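Local coordinates for protein escJ (Escherichia coli, PDB 1YJ7) that probably forms part of the membrane-associated platform on which the enteropathogenic type III secretion system is assembled, at residues 94-99 with 106-111; 122-127 with 157-162; 130-135 with 164-169; 9-14 with 36-41. The protein carries 3 engineered substitutions. All coordinates share one frame; numbering follows the deposited sequence.

Contact 1: residues 94-99 with 106-111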
loop_
_atom_site.group_PDB
_atom_site.type_symbol
_atom_site.label_atom_id
_atom_site.label_comp_id
_atom_site.label_asym_id
_atom_site.label_seq_id
_atom_site.Cartn_x
_atom_site.Cartn_y
_atom_site.Cartn_z
ATOM N N ASP D 94 31.101 -14.111 -4.041
ATOM C CA ASP D 94 32.531 -14.310 -4.216
ATOM C C ASP D 94 33.222 -13.027 -4.690
ATOM O O ASP D 94 34.319 -12.698 -4.247
ATOM C CB ASP D 94 32.808 -15.396 -5.268
ATOM C CG ASP D 94 32.496 -16.806 -4.792
ATOM O OD1 ASP D 94 32.264 -17.055 -3.576
ATOM O OD2 ASP D 94 32.499 -17.756 -5.620
ATOM N N ILE D 95 32.578 -12.292 -5.595
ATOM C CA ILE D 95 33.157 -11.050 -6.105
ATOM C C ILE D 95 33.131 -9.964 -5.031
ATOM O O ILE D 95 34.104 -9.246 -4.855
ATOM C CB ILE D 95 32.451 -10.594 -7.414
ATOM C CG1 ILE D 95 32.707 -11.640 -8.521
ATOM C CG2 ILE D 95 32.962 -9.258 -7.816
ATOM C CD1 ILE D 95 31.824 -11.389 -9.781
ATOM N N GLU D 96 32.032 -9.874 -4.294
ATOM C CA GLU D 96 31.940 -8.945 -3.164
ATOM C C GLU D 96 33.036 -9.245 -2.139
ATOM O O GLU D 96 33.690 -8.330 -1.647
ATOM C CB GLU D 96 30.555 -8.981 -2.518
ATOM C CG GLU D 96 29.430 -8.410 -3.381
ATOM C CD GLU D 96 28.052 -8.492 -2.741
ATOM O OE1 GLU D 96 27.040 -8.256 -3.446
ATOM O OE2 GLU D 96 27.960 -8.784 -1.520
ATOM N N ARG D 97 33.241 -10.521 -1.845
ATOM C CA ARG D 97 34.231 -10.938 -0.859
ATOM C C ARG D 97 35.617 -10.489 -1.281
ATOM O O ARG D 97 36.385 -9.979 -0.466
ATOM C CB ARG D 97 34.186 -12.453 -0.660
ATOM C CG ARG D 97 35.244 -12.947 0.339
ATOM C CD ARG D 97 35.389 -14.417 0.360
ATOM N NE ARG D 97 34.380 -15.000 1.215
ATOM C CZ ARG D 97 33.447 -15.824 0.837
ATOM N NH1 ARG D 97 33.376 -16.204 -0.429
ATOM N NH2 ARG D 97 32.583 -16.296 1.748
ATOM N N LEU D 98 35.928 -10.681 -2.563
ATOM C CA LEU D 98 37.227 -10.318 -3.138
ATOM C C LEU D 98 37.417 -8.802 -3.139
ATOM O O LEU D 98 38.417 -8.282 -2.635
ATOM C CB LEU D 98 37.369 -10.925 -4.549
ATOM C CG LEU D 98 38.651 -10.659 -5.373
ATOM C CD1 LEU D 98 38.878 -11.761 -6.442
ATOM C CD2 LEU D 98 38.626 -9.296 -6.040
ATOM N N LEU D 99 36.443 -8.067 -3.662
ATOM C CA LEU D 99 36.564 -6.613 -3.739
ATOM C C LEU D 99 36.643 -5.983 -2.352
ATOM O O LEU D 99 37.263 -4.943 -2.176
ATOM C CB LEU D 99 35.410 -5.987 -4.526
ATOM C CG LEU D 99 35.348 -6.338 -6.002
ATOM C CD1 LEU D 99 34.089 -5.763 -6.612
ATOM C CD2 LEU D 99 36.564 -5.853 -6.714
ATOM N N ILE D 106 34.662 -0.391 2.150
ATOM C CA ILE D 106 33.924 -0.723 3.371
ATOM C C ILE D 106 32.559 -1.368 3.145
ATOM O O ILE D 106 31.949 -1.921 4.067
ATOM C CB ILE D 106 33.877 0.501 4.326
ATOM C CG1 ILE D 106 32.981 1.600 3.764
ATOM C CG2 ILE D 106 35.291 0.989 4.575
ATOM C CD1 ILE D 106 32.885 2.835 4.686
ATOM N N ASP D 107 32.058 -1.328 1.911
ATOM C CA ASP D 107 30.838 -2.050 1.561
ATOM C C ASP D 107 30.845 -2.225 0.036
ATOM O O ASP D 107 31.513 -1.469 -0.651
ATOM C CB ASP D 107 29.588 -1.303 2.047
ATOM C CG ASP D 107 28.361 -2.186 2.164
ATOM O OD1 ASP D 107 27.327 -1.678 2.672
ATOM O OD2 ASP D 107 28.290 -3.372 1.781
ATOM N N CYS D 108 30.179 -3.268 -0.454
ATOM C CA CYS D 108 30.193 -3.623 -1.877
ATOM C C CYS D 108 28.907 -4.361 -2.210
ATOM O O CYS D 108 28.472 -5.242 -1.448
ATOM C CB CYS D 108 31.411 -4.541 -2.205
ATOM S SG CYS D 108 31.574 -4.925 -3.956
ATOM N N SER D 109 28.285 -4.028 -3.344
ATOM C CA SER D 109 27.210 -4.818 -3.890
ATOM C C SER D 109 27.492 -5.111 -5.344
ATOM O O SER D 109 27.914 -4.234 -6.076
ATOM C CB SER D 109 25.863 -4.099 -3.784
ATOM O OG SER D 109 25.356 -4.135 -2.470
ATOM N N VAL D 110 27.267 -6.357 -5.734
ATOM C CA VAL D 110 27.407 -6.792 -7.118
ATOM C C VAL D 110 26.112 -7.464 -7.528
ATOM O O VAL D 110 25.619 -8.375 -6.841
ATOM C CB VAL D 110 28.577 -7.795 -7.285
ATOM C CG1 VAL D 110 28.624 -8.312 -8.722
ATOM C CG2 VAL D 110 29.876 -7.135 -6.907
ATOM N N SER D 111 25.541 -7.012 -8.648
ATOM C CA SER D 111 24.408 -7.689 -9.250
ATOM C C SER D 111 24.816 -8.133 -10.648
ATOM O O SER D 111 25.184 -7.290 -11.482
ATOM C CB SER D 111 23.175 -6.778 -9.312
ATOM O OG SER D 111 22.068 -7.491 -9.854
#
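E96 and C108, whose CA atoms lie 5.7 Å apart, mark where helix segment 94-99 passes closest to strand 106-111, the two running almost antiparallel at 151°. The carboxylate of E96 does the polar work. Its CG is anti to the carbonyl carbon (chi1 -69°), and the chain beyond it is extended, so the acid reaches past C108 to the outer backbone edge of the strand. There OE1 takes a fairly straight hydrogen bond from V110 N at 3.0 Å, on its anti side and 26° out of the carboxylate plane. On the way the stem of E96 slides along the valine, its CG 3.8 Å from V110 CG2.

The same V110 CG2 meets I95 CG2 at 3.9 Å, the two side chains crossing at about a right angle. One turn further on, L99 lays its CD1 branch 3.8 Å from C108 SG, so valine and cysteine, two residues apart on one face of the strand, each receive a helix side chain. Helix 140-150 lies against I95 and L99 from beyond. On the other face of the strand, S109 OG bonds to K101 of the second subunit. This antiparallel helix-on-edge-strand pairing, joined by a short loop, is the opening alpha-beta step of the alpha-beta-beta-alpha-beta ring-building motif expected in the YscJ/FliF family.

Contact 2: residues 122-127 with 157-162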
loop_
_atom_site.group_PDB
_atom_site.type_symbol
_atom_site.label_atom_id
_atom_site.label_comp_id
_atom_site.label_asym_id
_atom_site.label_seq_id
_atom_site.Cartn_x
_atom_site.Cartn_y
_atom_site.Cartn_z
ATOM N N SER D 122 26.781 -11.155 -21.012
ATOM C CA SER D 122 26.598 -10.801 -19.618
ATOM C C SER D 122 26.727 -9.275 -19.357
ATOM O O SER D 122 27.221 -8.496 -20.177
ATOM C CB SER D 122 27.578 -11.593 -18.733
ATOM O OG SER D 122 27.379 -13.014 -18.822
ATOM N N SER D 123 26.257 -8.854 -18.193
ATOM C CA SER D 123 26.547 -7.516 -17.705
ATOM C C SER D 123 26.629 -7.581 -16.177
ATOM O O SER D 123 26.235 -8.567 -15.568
ATOM C CB SER D 123 25.467 -6.529 -18.159
ATOM O OG SER D 123 24.228 -6.856 -17.573
ATOM N N ALA D 124 27.169 -6.539 -15.574
ATOM C CA ALA D 124 27.315 -6.505 -14.123
ATOM C C ALA D 124 27.208 -5.092 -13.611
ATOM O O ALA D 124 27.716 -4.179 -14.223
ATOM C CB ALA D 124 28.652 -7.076 -13.713
ATOM N N ALA D 125 26.544 -4.937 -12.473
ATOM C CA ALA D 125 26.468 -3.666 -11.751
ATOM C C ALA D 125 27.245 -3.815 -10.461
ATOM O O ALA D 125 27.023 -4.763 -9.736
ATOM C CB ALA D 125 25.030 -3.360 -11.438
ATOM N N VAL D 126 28.126 -2.862 -10.186
ATOM C CA VAL D 126 29.023 -2.911 -9.036
ATOM C C VAL D 126 28.981 -1.577 -8.319
ATOM O O VAL D 126 29.316 -0.540 -8.907
ATOM C CB VAL D 126 30.458 -3.199 -9.474
ATOM C CG1 VAL D 126 31.380 -3.296 -8.252
ATOM C CG2 VAL D 126 30.504 -4.469 -10.285
ATOM N N LEU D 127 28.555 -1.603 -7.057
ATOM C CA LEU D 127 28.561 -0.422 -6.196
ATOM C C LEU D 127 29.582 -0.651 -5.088
ATOM O O LEU D 127 29.566 -1.691 -4.403
ATOM C CB LEU D 127 27.190 -0.195 -5.585
ATOM C CG LEU D 127 27.080 0.963 -4.585
ATOM C CD1 LEU D 127 27.360 2.305 -5.234
ATOM C CD2 LEU D 127 25.718 0.935 -3.942
ATOM N N GLU D 157 32.711 -2.992 -21.319
ATOM C CA GLU D 157 31.688 -2.012 -21.654
ATOM C C GLU D 157 30.343 -2.307 -20.969
ATOM O O GLU D 157 29.503 -1.414 -20.870
ATOM C CB GLU D 157 31.494 -1.917 -23.185
ATOM C CG GLU D 157 30.789 -3.126 -23.791
ATOM C CD GLU D 157 31.063 -3.304 -25.288
ATOM O OE1 GLU D 157 30.293 -2.750 -26.104
ATOM O OE2 GLU D 157 32.041 -4.003 -25.646
ATOM N N ASN D 158 30.146 -3.540 -20.495
ATOM C CA ASN D 158 28.909 -3.940 -19.846
ATOM C C ASN D 158 29.076 -4.137 -18.323
ATOM O O ASN D 158 28.319 -4.875 -17.716
ATOM C CB ASN D 158 28.350 -5.211 -20.486
ATOM C CG ASN D 158 28.095 -5.041 -21.991
ATOM O OD1 ASN D 158 28.473 -5.892 -22.804
ATOM N ND2 ASN D 158 27.499 -3.921 -22.351
ATOM N N ILE D 159 30.063 -3.470 -17.741
ATOM C CA ILE D 159 30.219 -3.422 -16.283
ATOM C C ILE D 159 30.090 -1.970 -15.842
ATOM O O ILE D 159 30.843 -1.112 -16.290
ATOM C CB ILE D 159 31.587 -4.003 -15.833
ATOM C CG1 ILE D 159 31.762 -5.438 -16.333
ATOM C CG2 ILE D 159 31.703 -3.962 -14.301
ATOM C CD1 ILE D 159 33.181 -5.952 -16.209
ATOM N N SER D 160 29.139 -1.699 -14.957
ATOM C CA SER D 160 28.970 -0.380 -14.403
ATOM C C SER D 160 29.596 -0.409 -13.019
ATOM O O SER D 160 29.219 -1.257 -12.211
ATOM C CB SER D 160 27.484 -0.022 -14.327
ATOM O OG SER D 160 27.330 1.366 -14.124
ATOM N N VAL D 161 30.550 0.480 -12.757
ATOM C CA VAL D 161 31.122 0.648 -11.418
ATOM C C VAL D 161 30.794 2.041 -10.908
ATOM O O VAL D 161 31.067 3.058 -11.570
ATOM C CB VAL D 161 32.656 0.405 -11.411
ATOM C CG1 VAL D 161 33.254 0.647 -10.006
ATOM C CG2 VAL D 161 32.949 -0.993 -11.895
ATOM N N VAL D 162 30.172 2.095 -9.740
ATOM C CA VAL D 162 29.887 3.356 -9.092
ATOM C C VAL D 162 30.576 3.322 -7.738
ATOM O O VAL D 162 30.445 2.344 -7.018
ATOM C CB VAL D 162 28.393 3.569 -8.935
ATOM C CG1 VAL D 162 28.085 4.798 -8.101
ATOM C CG2 VAL D 162 27.716 3.673 -10.358
HETATM O O HOH W 1 29.398 -8.463 -21.824
#
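A124 pairs with I159, and V126 with V161, where the two parallel strands of a beta-alpha-beta crossover (strand 123-130, helix 140-150, strand 159-165) lie side by side. Four backbone hydrogen bonds alternate along the pair. A124 N gives to N158 O at 2.9 Å, and S160 N returns one to A124 O at 3.0 Å. V126 N then gives to S160 O at 2.8 Å, the most bent of the four, and V162 N gives the last of the four to V126 O at 2.9 Å. Weaker CA-H...O contacts lie between these bonds, among them I159 CA to A124 O at 3.3 Å.

Apolar contacts divide between the two faces of the sheet. On the face carrying A124, V126, I159 and V161, V126 CG2 comes near I159 CG2, while V126 CB approaches V161 CG2; V147 of helix 140-150 packs over A124 and V126. The face carrying A125, L127, S160 and V162 turns to the second subunit, whose S150, I102, N149 and L146 lie against it. Here, with L127 CG anti to its own N (chi1 176°) and chi2 near 63°, CD1 reaches V162 CG1 at 3.9 Å.

Polar side chains gather at the start of the strands. S123 OG bonds to N149 O of the second subunit and to N113 of its own chain, while S122 OG holds D152 O. Beside them one water lies 2.7 Å from S122 O and 2.9 Å from N158 OD1, placed to bridge the two.

Contact 3: residues 130-135 with 164-169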
loop_
_atom_site.group_PDB
_atom_site.type_symbol
_atom_site.label_atom_id
_atom_site.label_comp_id
_atom_site.label_asym_id
_atom_site.label_seq_id
_atom_site.Cartn_x
_atom_site.Cartn_y
_atom_site.Cartn_z
ATOM N N SER D 130 33.450 3.511 -0.190
ATOM C CA SER D 130 34.762 3.691 0.393
ATOM C C SER D 130 34.750 4.449 1.708
ATOM O O SER D 130 33.815 5.169 2.051
ATOM C CB SER D 130 35.685 4.411 -0.587
ATOM O OG SER D 130 35.477 5.813 -0.550
ATOM N N SER D 131 35.840 4.280 2.446
ATOM C CA SER D 131 36.140 5.158 3.569
ATOM C C SER D 131 36.104 6.611 3.057
ATOM O O SER D 131 36.532 6.876 1.930
ATOM C CB SER D 131 37.510 4.845 4.152
ATOM O OG SER D 131 37.702 3.441 4.282
ATOM N N PRO D 132 35.659 7.538 3.887
ATOM C CA PRO D 132 35.668 8.954 3.498
ATOM C C PRO D 132 37.072 9.497 3.209
ATOM O O PRO D 132 37.208 10.471 2.451
ATOM C CB PRO D 132 35.057 9.668 4.713
ATOM C CG PRO D 132 34.434 8.619 5.561
ATOM C CD PRO D 132 35.102 7.333 5.241
ATOM N N GLU D 133 38.100 8.879 3.793
ATOM C CA GLU D 133 39.472 9.362 3.635
ATOM C C GLU D 133 40.199 8.756 2.440
ATOM O O GLU D 133 41.395 8.991 2.286
ATOM C CB GLU D 133 40.307 9.074 4.902
ATOM C CG GLU D 133 39.610 9.260 6.239
ATOM C CD GLU D 133 38.969 10.626 6.420
ATOM O OE1 GLU D 133 38.037 10.724 7.260
ATOM O OE2 GLU D 133 39.382 11.605 5.741
ATOM N N VAL D 134 39.505 7.940 1.633
ATOM C CA VAL D 134 40.114 7.213 0.525
ATOM C C VAL D 134 39.398 7.626 -0.772
ATOM O O VAL D 134 38.177 7.791 -0.775
ATOM C CB VAL D 134 39.996 5.691 0.737
ATOM C CG1 VAL D 134 40.357 4.904 -0.521
ATOM C CG2 VAL D 134 40.891 5.256 1.919
ATOM N N ASN D 135 40.164 7.791 -1.846
ATOM C CA ASN D 135 39.605 7.967 -3.203
ATOM C C ASN D 135 39.921 6.733 -4.029
ATOM O O ASN D 135 41.081 6.491 -4.362
ATOM C CB ASN D 135 40.224 9.195 -3.873
ATOM C CG ASN D 135 39.809 9.345 -5.313
ATOM O OD1 ASN D 135 38.809 8.792 -5.748
ATOM N ND2 ASN D 135 40.566 10.139 -6.053
ATOM N N LYS D 164 31.197 5.500 -4.085
ATOM C CA LYS D 164 30.731 6.566 -3.218
ATOM C C LYS D 164 31.449 6.498 -1.867
ATOM O O LYS D 164 31.739 5.420 -1.379
ATOM C CB LYS D 164 29.232 6.439 -2.962
ATOM C CG LYS D 164 28.331 6.564 -4.186
ATOM C CD LYS D 164 28.290 7.999 -4.707
ATOM C CE LYS D 164 27.869 8.027 -6.164
ATOM N NZ LYS D 164 27.490 9.396 -6.637
ATOM N N SER D 165 31.761 7.654 -1.312
ATOM C CA SER D 165 32.233 7.771 0.069
ATOM C C SER D 165 31.072 7.526 1.019
ATOM O O SER D 165 29.970 7.979 0.778
ATOM C CB SER D 165 32.786 9.167 0.309
ATOM O OG SER D 165 33.080 9.380 1.686
ATOM N N SER D 166 31.321 6.856 2.150
ATOM C CA SER D 166 30.266 6.645 3.125
ATOM C C SER D 166 29.760 7.991 3.683
ATOM O O SER D 166 28.622 8.083 4.183
ATOM C CB SER D 166 30.768 5.756 4.278
ATOM O OG SER D 166 31.759 6.435 5.019
ATOM N N SER D 167 30.599 9.023 3.614
ATOM C CA SER D 167 30.228 10.354 4.119
ATOM C C SER D 167 29.241 11.110 3.220
ATOM O O SER D 167 28.732 12.166 3.610
ATOM C CB SER D 167 31.461 11.208 4.430
ATOM O OG SER D 167 32.279 11.454 3.303
ATOM N N GLY D 168 28.965 10.585 2.024
ATOM C CA GLY D 168 27.892 11.108 1.196
ATOM C C GLY D 168 28.243 11.446 -0.245
ATOM O O GLY D 168 29.387 11.278 -0.691
ATOM N N GLN D 169 27.237 11.959 -0.954
ATOM C CA GLN D 169 27.325 12.279 -2.392
ATOM C C GLN D 169 28.384 13.314 -2.727
ATOM O O GLN D 169 28.922 13.313 -3.845
ATOM C CB GLN D 169 25.971 12.795 -2.911
ATOM C CG GLN D 169 24.874 11.736 -2.925
ATOM C CD GLN D 169 25.150 10.631 -3.909
ATOM O OE1 GLN D 169 25.776 10.865 -4.939
ATOM N NE2 GLN D 169 24.687 9.419 -3.605
#
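S165 turns OG anti to its backbone nitrogen (chi1 172°), which carries the hydroxyl across to P132, 3.2 Å from the proline CA. In S166 and S167 the hydroxyl instead stands between the backbone nitrogen and the carbonyl carbon. At S166 (chi1 67°) this sets OG 3.5 Å from P132 CD and equally near CG, while at S167 (chi1 61°) it brings OG 3.6 Å from P132 CB. Three serine hydroxyls thus touch carbons of a single proline ring through its C-H groups. S165 OG and S167 OG have further partners in the chain terminus, both meeting oxygens of G171.

Beneath this surface patch the backbones make a parallel bridge between S130 and S165, the last pairing of strands 123-130 and 159-165 in the mixed sheet. S130 N gives a hydrogen bond to K164 O at 2.8 Å, and S166 N gives one to S130 O at 3.0 Å. Each segment then folds into a type I beta turn, S131 to V134 just after the bridge and S165 to G168 starting from the bridge residue itself, and P132 and S166 sit at the second positions of the two turns.

The hydroxyl of S130 shares the acceptor of the first turn: OG donates to S131 O at 2.9 Å from above the carbonyl plane, whereas V134 N reaches the same oxygen from the opposite face. K164 NZ reaches from the start of the second segment to its end, bonding to Q169 OE1 at 2.8 Å, and NE2 of that amide bonds to P103 O of the second subunit.

Contact 4: residues 9-14 with 36-41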
loop_
_atom_site.group_PDB
_atom_site.type_symbol
_atom_site.label_atom_id
_atom_site.label_comp_id
_atom_site.label_asym_id
_atom_site.label_seq_id
_atom_site.Cartn_x
_atom_site.Cartn_y
_atom_site.Cartn_z
ATOM N N LEU D 9 18.067 -4.557 18.958
ATOM C CA LEU D 9 19.074 -4.145 18.002
ATOM C C LEU D 9 20.342 -4.961 18.181
ATOM O O LEU D 9 20.732 -5.282 19.309
ATOM C CB LEU D 9 19.427 -2.660 18.172
ATOM C CG LEU D 9 18.305 -1.646 17.943
ATOM C CD1 LEU D 9 18.762 -0.248 18.340
ATOM C CD2 LEU D 9 17.843 -1.705 16.489
ATOM N N THR D 10 21.001 -5.260 17.077
ATOM C CA THR D 10 22.341 -5.834 17.142
ATOM C C THR D 10 23.299 -4.795 17.704
ATOM O O THR D 10 22.993 -3.604 17.752
ATOM C CB THR D 10 22.850 -6.286 15.770
ATOM O OG1 THR D 10 23.008 -5.151 14.929
ATOM C CG2 THR D 10 21.845 -7.207 15.051
ATOM N N GLU D 11 24.476 -5.252 18.097
ATOM C CA GLU D 11 25.499 -4.352 18.604
ATOM C C GLU D 11 25.857 -3.305 17.576
ATOM O O GLU D 11 26.000 -2.128 17.902
ATOM C CB GLU D 11 26.741 -5.145 19.020
ATOM C CG GLU D 11 26.508 -5.901 20.309
ATOM C CD GLU D 11 27.688 -6.761 20.726
ATOM O OE1 GLU D 11 27.604 -7.368 21.823
ATOM O OE2 GLU D 11 28.685 -6.823 19.971
ATOM N N LYS D 12 26.016 -3.731 16.330
ATOM C CA LYS D 12 26.450 -2.828 15.275
ATOM C C LYS D 12 25.382 -1.798 14.965
ATOM O O LYS D 12 25.699 -0.626 14.862
ATOM C CB LYS D 12 26.818 -3.598 14.012
ATOM C CG LYS D 12 27.160 -2.735 12.816
ATOM C CD LYS D 12 27.446 -3.626 11.599
ATOM C CE LYS D 12 27.217 -2.917 10.297
ATOM N NZ LYS D 12 27.430 -3.883 9.146
ATOM N N GLU D 13 24.133 -2.228 14.836
ATOM C CA GLU D 13 23.038 -1.294 14.524
ATOM C C GLU D 13 22.899 -0.257 15.652
ATOM O O GLU D 13 22.801 0.948 15.409
ATOM C CB GLU D 13 21.731 -1.983 14.172
ATOM C CG GLU D 13 20.711 -0.978 13.662
ATOM C CD GLU D 13 19.978 -1.406 12.412
ATOM O OE1 GLU D 13 19.474 -2.536 12.388
ATOM O OE2 GLU D 13 19.896 -0.593 11.470
ATOM N N ALA D 14 22.904 -0.735 16.884
ATOM C CA ALA D 14 22.788 0.134 18.038
ATOM C C ALA D 14 23.964 1.113 18.092
ATOM O O ALA D 14 23.756 2.297 18.325
ATOM C CB ALA D 14 22.683 -0.678 19.326
ATOM N N GLY D 36 21.424 -10.022 24.976
ATOM C CA GLY D 36 22.575 -9.263 24.512
ATOM C C GLY D 36 22.219 -8.238 23.443
ATOM O O GLY D 36 23.110 -7.544 22.920
ATOM N N ASN D 37 20.925 -8.135 23.125
ATOM C CA ASN D 37 20.439 -7.133 22.170
ATOM C C ASN D 37 20.216 -5.800 22.853
ATOM O O ASN D 37 20.031 -5.727 24.068
ATOM C CB ASN D 37 19.151 -7.591 21.492
ATOM C CG ASN D 37 19.335 -8.870 20.702
ATOM O OD1 ASN D 37 20.379 -9.086 20.089
ATOM N ND2 ASN D 37 18.315 -9.726 20.709
ATOM N N MET D 38 20.210 -4.741 22.057
ATOM C CA MET D 38 20.252 -3.396 22.587
ATOM C C MET D 38 18.945 -2.636 22.383
ATOM O O MET D 38 18.257 -2.801 21.376
ATOM C CB MET D 38 21.400 -2.637 21.923
ATOM C CG MET D 38 22.747 -3.272 22.188
ATOM S SD MET D 38 23.241 -3.148 23.939
ATOM C CE MET D 38 24.842 -4.008 23.795
ATOM N N THR D 39 18.662 -1.774 23.341
ATOM C CA THR D 39 17.581 -0.802 23.286
ATOM C C THR D 39 18.150 0.600 23.369
ATOM O O THR D 39 18.925 0.908 24.290
ATOM C CB THR D 39 16.636 -1.005 24.489
ATOM O OG1 THR D 39 15.986 -2.269 24.375
ATOM C CG2 THR D 39 15.515 0.037 24.501
ATOM N N LEU D 40 17.747 1.464 22.439
ATOM C CA LEU D 40 18.049 2.876 22.487
ATOM C C LEU D 40 16.834 3.692 22.885
ATOM O O LEU D 40 15.738 3.404 22.429
ATOM C CB LEU D 40 18.530 3.387 21.120
ATOM C CG LEU D 40 19.822 2.781 20.608
ATOM C CD1 LEU D 40 20.143 3.350 19.230
ATOM C CD2 LEU D 40 20.975 3.020 21.581
ATOM N N SER D 41 17.057 4.699 23.724
ATOM C CA SER D 41 16.040 5.655 24.168
ATOM C C SER D 41 16.604 7.061 24.181
ATOM O O SER D 41 17.809 7.263 24.199
ATOM C CB SER D 41 15.530 5.300 25.577
ATOM O OG SER D 41 15.239 3.923 25.679
HETATM O O HOH W 2 25.930 -7.487 23.679
#
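L9 and M38 form an antiparallel hydrogen-bonded pair, with L9 N to M38 O at 3.0 Å and M38 N to L9 O at 2.8 Å. Both side chains start on the same face of the sheet, and each has its first carbon beyond CB beside the backbone nitrogen. From L9 (chi1 -62°) the branch CD1 is carried along the neighbouring strand to L40, where it lies 3.9 Å from CG, the two leucines crossing at about a right angle. L40 in turn rests CD1 near A14 O, against the first turn of the helix.

M38 behaves differently. Its chain bends at chi2 (-68°), which takes the thioether away from L9 and brings CE to the aliphatic stem of E11, 4.3 Å from CG. The CB of A14 presses on the base of this methionine, 3.5 Å from M38 CB, tighter than ordinary van der Waals contact. E11 OE1 and G36 O both approach one water, though the short distance to the carboxylate leaves that bridge doubtful.

T10 separates strand from helix as an N-cap: its OG1 (chi1 65°) takes a bond from E13 N at 3.1 Å. Strand 38-42 is the middle strand here, between 3-9 and 28-32, so K30 and M32 flank M38 from its other side, while helix 11-23 continues over the face of L9 and L40 with M17 against both leucines.

From the N terminus, contact 4 comes first, closing the path from strand 3-9 through helix 11-23 and strand 28-32 back to strand 38-42; it stands apart, its nearest atoms about 7 Å from contact 1. Contact 1 closes the short loop between helix 80-99 and strand 105-113. Contacts 2 and 3 follow and cross, their segments alternating along strands 123-130 and 159-165, so that both span helix 140-150 and hold the same parallel pair at its two ends. Strand 105-113 ties contact 1 to contact 2 through S109 and L127, and to contact 3 through I106. Contacts 1 to 3 also touch the second subunit.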